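Succinoglycan biosynthesis protein (Bacillus cereus ATCC 14579, PDB 2QGM) is of unknown function but probably takes part in exopolysaccharide metabolism, perhaps as a hydrolase related to erythromycin esterases. Local coordinates at residues Val97-Val101 / Thr102-Phe106; Gln326-Lys329 / Glu330-Asn334. One frame throughout, in Å; residues are numbered along the deposited sequence.

Contact 1: residues Val97-Val101 / Thr102-Phe106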
loop_
_atom_site.group_PDB
_atom_site.type_symbol
_atom_site.label_atom_id
_atom_site.label_comp_id
_atom_site.label_asym_id
_atom_site.label_seq_id
_atom_site.Cartn_x
_atom_site.Cartn_y
_atom_site.Cartn_z
ATOM N N VAL A 97 -11.857 3.555 -2.059
ATOM C CA VAL A 97 -12.000 2.419 -1.153
ATOM C C VAL A 97 -13.474 2.227 -0.817
ATOM O O VAL A 97 -14.014 1.122 -0.905
ATOM C CB VAL A 97 -11.187 2.646 0.163
ATOM C CG1 VAL A 97 -11.543 1.574 1.198
ATOM C CG2 VAL A 97 -9.686 2.621 -0.138
ATOM N N LYS A 98 -14.144 3.315 -0.459
ATOM C CA LYS A 98 -15.557 3.228 -0.117
ATOM C C LYS A 98 -16.378 2.652 -1.273
ATOM O O LYS A 98 -17.283 1.839 -1.061
ATOM C CB LYS A 98 -16.082 4.609 0.281
ATOM C CG LYS A 98 -17.413 4.560 1.004
ATOM C CD LYS A 98 -17.826 5.940 1.485
ATOM C CE LYS A 98 -19.134 5.885 2.238
ATOM N NZ LYS A 98 -19.607 7.252 2.572
ATOM N N TYR A 99 -16.064 3.066 -2.495
ATOM C CA TYR A 99 -16.776 2.556 -3.662
ATOM C C TYR A 99 -16.520 1.056 -3.845
ATOM O O TYR A 99 -17.452 0.281 -4.060
ATOM C CB TYR A 99 -16.341 3.315 -4.919
ATOM C CG TYR A 99 -17.004 2.811 -6.178
ATOM C CD1 TYR A 99 -18.346 3.071 -6.437
ATOM C CD2 TYR A 99 -16.289 2.052 -7.103
ATOM C CE1 TYR A 99 -18.960 2.586 -7.594
ATOM C CE2 TYR A 99 -16.892 1.562 -8.253
ATOM C CZ TYR A 99 -18.226 1.829 -8.494
ATOM O OH TYR A 99 -18.835 1.318 -9.620
ATOM N N LEU A 100 -15.257 0.645 -3.754
ATOM C CA LEU A 100 -14.914 -0.772 -3.906
ATOM C C LEU A 100 -15.606 -1.642 -2.860
ATOM O O LEU A 100 -16.080 -2.738 -3.160
ATOM C CB LEU A 100 -13.398 -0.976 -3.791
ATOM C CG LEU A 100 -12.533 -0.422 -4.925
ATOM C CD1 LEU A 100 -11.089 -0.805 -4.675
ATOM C CD2 LEU A 100 -13.002 -0.961 -6.267
ATOM N N VAL A 101 -15.674 -1.156 -1.626
ATOM C CA VAL A 101 -16.304 -1.927 -0.561
ATOM C C VAL A 101 -17.823 -2.013 -0.717
ATOM O O VAL A 101 -18.396 -3.104 -0.697
ATOM C CB VAL A 101 -15.970 -1.333 0.839
ATOM C CG1 VAL A 101 -16.787 -2.023 1.915
ATOM C CG2 VAL A 101 -14.501 -1.522 1.149
ATOM N N THR A 102 -18.457 -0.863 -0.907
ATOM C CA THR A 102 -19.905 -0.791 -1.024
ATOM C C THR A 102 -20.529 -1.227 -2.350
ATOM O O THR A 102 -21.659 -1.722 -2.361
ATOM C CB THR A 102 -20.404 0.633 -0.727
ATOM O OG1 THR A 102 -19.866 1.532 -1.701
ATOM C CG2 THR A 102 -19.972 1.080 0.656
ATOM N N GLU A 103 -19.819 -1.047 -3.460
ATOM C CA GLU A 103 -20.363 -1.399 -4.777
ATOM C C GLU A 103 -19.705 -2.585 -5.497
ATOM O O GLU A 103 -20.291 -3.148 -6.425
ATOM C CB GLU A 103 -20.301 -0.172 -5.704
ATOM C CG GLU A 103 -21.118 1.037 -5.245
ATOM C CD GLU A 103 -22.596 0.723 -5.069
ATOM O OE1 GLU A 103 -23.139 -0.063 -5.868
ATOM O OE2 GLU A 103 -23.218 1.271 -4.137
HETATM N N MSE A 104 -18.502 -2.972 -5.075
HETATM C CA MSE A 104 -17.808 -4.064 -5.743
HETATM C C MSE A 104 -17.386 -5.248 -4.877
HETATM O O MSE A 104 -16.617 -6.103 -5.314
HETATM C CB MSE A 104 -16.594 -3.507 -6.493
HETATM C CG MSE A 104 -16.970 -2.592 -7.645
HETATM SE SE MSE A 104 -15.461 -2.148 -8.743
HETATM C CE MSE A 104 -15.158 -3.888 -9.528
ATOM N N GLY A 105 -17.884 -5.292 -3.647
ATOM C CA GLY A 105 -17.567 -6.397 -2.760
ATOM C C GLY A 105 -16.132 -6.567 -2.298
ATOM O O GLY A 105 -15.692 -7.697 -2.094
ATOM N N PHE A 106 -15.387 -5.473 -2.151
ATOM C CA PHE A 106 -14.022 -5.593 -1.657
ATOM C C PHE A 106 -14.121 -5.634 -0.137
ATOM O O PHE A 106 -14.904 -4.894 0.459
ATOM C CB PHE A 106 -13.160 -4.438 -2.174
ATOM C CG PHE A 106 -12.602 -4.691 -3.550
ATOM C CD1 PHE A 106 -11.312 -5.190 -3.710
ATOM C CD2 PHE A 106 -13.392 -4.495 -4.682
ATOM C CE1 PHE A 106 -10.814 -5.496 -4.988
ATOM C CE2 PHE A 106 -12.913 -4.793 -5.965
ATOM C CZ PHE A 106 -11.621 -5.295 -6.117
HETATM O O HOH W 1 -17.567 -5.525 0.391
HETATM O O HOH W 2 -20.316 -4.533 -2.303
#
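T102 meets K98 one turn back through two bonds to the same carbonyl. Its OG1 donates to K98 O at 2.7 Å. Its backbone N also donates to K98 O, at 3.0 Å. The two donors come from opposite faces of the carbonyl plane. OG1 sits between the backbone N and the carbonyl carbon (chi1 63°), which turns the hydroxyl back along the helix.

E103 N bonds to Y99 O in the usual helical way. The E103 side chain crosses the Y99 ring at about a right angle. Its CB lies over one face, 4.0 Å from the centroid of the Y99 ring, as a CH-pi contact. CG of E103 stands anti to the carbonyl carbon (chi1 -62°) and comes to 3.5 Å from CE1 of Y99. The phenol ring of Y99 also meets F61 edge-to-face.

M104 is a selenomethionine. Its SE touches CD2 of L100 at 3.7 Å. The same atom makes an oblique Met-aromatic contact with Y99, 5.2 Å from the ring centroid. M104 N gives L100 O a weak bond. Helix 87-104 is the helix of a beta-alpha-beta crossover that joins strand 76-79 to strand 108-111.

G105 turns the chain with positive phi, a conformation that favours glycine and is common after a helix C-terminus. Its N donates to a water, which in turn donates to V101 O.

F106 N bonds to L100 O at 3.0 Å, but from above the carbonyl plane, 42° out of it. Its ring packs obliquely against the L100 side chain, with CD1 of L100 over the centre of one face. L100 O lies in the ring plane at its edge. A second water donates to both V101 O and F106 O.

Contact 2: residues Gln326-Lys329 / Glu330-Asn334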
loop_
_atom_site.group_PDB
_atom_site.type_symbol
_atom_site.label_atom_id
_atom_site.label_comp_id
_atom_site.label_asym_id
_atom_site.label_seq_id
_atom_site.Cartn_x
_atom_site.Cartn_y
_atom_site.Cartn_z
ATOM N N GLN A 326 5.252 -6.130 -8.835
ATOM C CA GLN A 326 5.645 -7.018 -9.923
ATOM C C GLN A 326 5.450 -8.482 -9.522
ATOM O O GLN A 326 5.153 -9.322 -10.369
ATOM C CB GLN A 326 7.092 -6.750 -10.345
ATOM C CG GLN A 326 8.150 -7.236 -9.404
ATOM C CD GLN A 326 9.507 -6.643 -9.730
ATOM O OE1 GLN A 326 9.851 -6.435 -10.898
ATOM N NE2 GLN A 326 10.286 -6.369 -8.694
ATOM N N PHE A 327 5.600 -8.787 -8.234
ATOM C CA PHE A 327 5.397 -10.151 -7.764
ATOM C C PHE A 327 3.920 -10.511 -7.793
ATOM O O PHE A 327 3.567 -11.665 -8.028
ATOM C CB PHE A 327 5.940 -10.318 -6.350
ATOM C CG PHE A 327 7.419 -10.134 -6.260
ATOM C CD1 PHE A 327 7.958 -9.177 -5.413
ATOM C CD2 PHE A 327 8.277 -10.899 -7.052
ATOM C CE1 PHE A 327 9.330 -8.973 -5.352
ATOM C CE2 PHE A 327 9.656 -10.708 -7.004
ATOM C CZ PHE A 327 10.186 -9.742 -6.150
ATOM N N LEU A 328 3.063 -9.527 -7.530
ATOM C CA LEU A 328 1.629 -9.753 -7.561
ATOM C C LEU A 328 1.186 -9.939 -9.010
ATOM O O LEU A 328 0.337 -10.780 -9.305
ATOM C CB LEU A 328 0.876 -8.571 -6.941
ATOM C CG LEU A 328 1.009 -8.411 -5.423
ATOM C CD1 LEU A 328 0.439 -7.059 -4.998
ATOM C CD2 LEU A 328 0.274 -9.553 -4.724
ATOM N N LYS A 329 1.763 -9.160 -9.919
ATOM C CA LYS A 329 1.397 -9.283 -11.331
ATOM C C LYS A 329 1.825 -10.651 -11.871
ATOM O O LYS A 329 1.081 -11.288 -12.615
ATOM C CB LYS A 329 2.045 -8.168 -12.157
ATOM C CG LYS A 329 1.654 -8.185 -13.637
ATOM C CD LYS A 329 0.154 -7.956 -13.828
ATOM C CE LYS A 329 -0.210 -7.885 -15.308
ATOM N NZ LYS A 329 -1.687 -7.814 -15.529
ATOM N N GLU A 330 3.015 -11.101 -11.478
ATOM C CA GLU A 330 3.540 -12.393 -11.918
ATOM C C GLU A 330 2.689 -13.559 -11.441
ATOM O O GLU A 330 2.312 -14.445 -12.222
ATOM C CB GLU A 330 4.963 -12.602 -11.394
ATOM C CG GLU A 330 6.009 -11.700 -12.020
ATOM C CD GLU A 330 7.353 -11.799 -11.319
ATOM O OE1 GLU A 330 7.843 -12.931 -11.112
ATOM O OE2 GLU A 330 7.931 -10.741 -10.988
ATOM N N ARG A 331 2.406 -13.564 -10.145
ATOM C CA ARG A 331 1.619 -14.617 -9.521
ATOM C C ARG A 331 0.142 -14.572 -9.866
ATOM O O ARG A 331 -0.503 -15.615 -9.962
ATOM C CB ARG A 331 1.725 -14.528 -8.000
ATOM C CG ARG A 331 3.124 -14.577 -7.428
ATOM C CD ARG A 331 3.064 -14.367 -5.922
ATOM N NE ARG A 331 4.384 -14.269 -5.312
ATOM C CZ ARG A 331 4.584 -13.979 -4.031
ATOM N NH1 ARG A 331 3.543 -13.765 -3.237
ATOM N NH2 ARG A 331 5.817 -13.902 -3.544
ATOM N N LEU A 332 -0.393 -13.367 -10.042
ATOM C CA LEU A 332 -1.819 -13.210 -10.298
ATOM C C LEU A 332 -2.259 -12.891 -11.723
ATOM O O LEU A 332 -3.422 -13.090 -12.064
ATOM C CB LEU A 332 -2.372 -12.150 -9.343
ATOM C CG LEU A 332 -2.115 -12.460 -7.864
ATOM C CD1 LEU A 332 -2.476 -11.246 -7.029
ATOM C CD2 LEU A 332 -2.929 -13.680 -7.419
ATOM N N ASP A 333 -1.338 -12.399 -12.545
ATOM C CA ASP A 333 -1.647 -12.046 -13.929
ATOM C C ASP A 333 -2.819 -11.058 -14.002
ATOM O O ASP A 333 -2.734 -9.970 -13.441
ATOM C CB ASP A 333 -1.942 -13.314 -14.748
ATOM C CG ASP A 333 -2.076 -13.033 -16.239
ATOM O OD1 ASP A 333 -1.257 -12.261 -16.782
ATOM O OD2 ASP A 333 -2.996 -13.590 -16.872
ATOM N N ASN A 334 -3.908 -11.423 -14.675
ATOM C CA ASN A 334 -5.038 -10.506 -14.802
ATOM C C ASN A 334 -5.926 -10.376 -13.569
ATOM O O ASN A 334 -6.896 -9.612 -13.580
ATOM C CB ASN A 334 -5.900 -10.887 -16.006
ATOM C CG ASN A 334 -5.281 -10.452 -17.323
ATOM O OD1 ASN A 334 -5.751 -10.820 -18.398
ATOM N ND2 ASN A 334 -4.220 -9.657 -17.243
HETATM O O HOH W 3 1.521 -11.313 -15.780
#
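E330, R331, L332 and D333 donate their backbone N-H groups to the carbonyls of Q326, F327, L328 and K329 in turn, which carries the helical bonding to the end of helix 324-332. D333 then takes positive phi (55°) and breaks the helix. Its N still reaches K329 O at 2.7 Å, from 36° above the carbonyl plane.

K329 folds over this end. Its chain bends at chi2 and then runs extended, which brings NZ to 3.2 Å from D333 O. The ammonium donates from well above the plane of that carbonyl. A water donates to both K329 O and D333 OD1. It therefore ties the last turn to the residue that ends it. K329 NZ and D333 OD1, of opposite charge, are 4.6 Å apart and not in contact.

E330 lies beside F327, pointing the same way. Its OE2 is 4.0 Å from CD2 of F327, oblique to the ring. The R331 side chain is extended from CG to NE. Its CG lies 3.0 Å from F327 O, and CB of F327 sits over one face of the guanidinium. On another side of the helix, L328 and L332 lie side by side, with CD2 of L328 4.0 Å from CD1 of L332.

The contact is mostly at the surface, with L328 buried. R331 NH1 forms a salt bridge with D288 of helix 276-297. F327 packs on K280 and E283 of that helix, and R331 and L332 pack on its M291. Just beyond N334 the chain enters strand 336-344 of the mixed sheet.

In the fold
Contact 1 comes first along the chain, and contact 2 opens only after it has closed. Their centres are 22 Å apart and their nearest atoms about 10 Å, so they do not touch. Each marks the C-terminal end of a helix that returns the chain to the eight-stranded mixed sheet: helix 87-104 leads to strand 108-111, and helix 324-332 leads to strand 336-344. Strand 301-304 relates the two. It lies between strands 76-79 and 108-111, its M302 packs against contact 1, and the chain leaves it toward contact 2. The two connections thus interleave, and both helix ends feed parallel strands of one sheet.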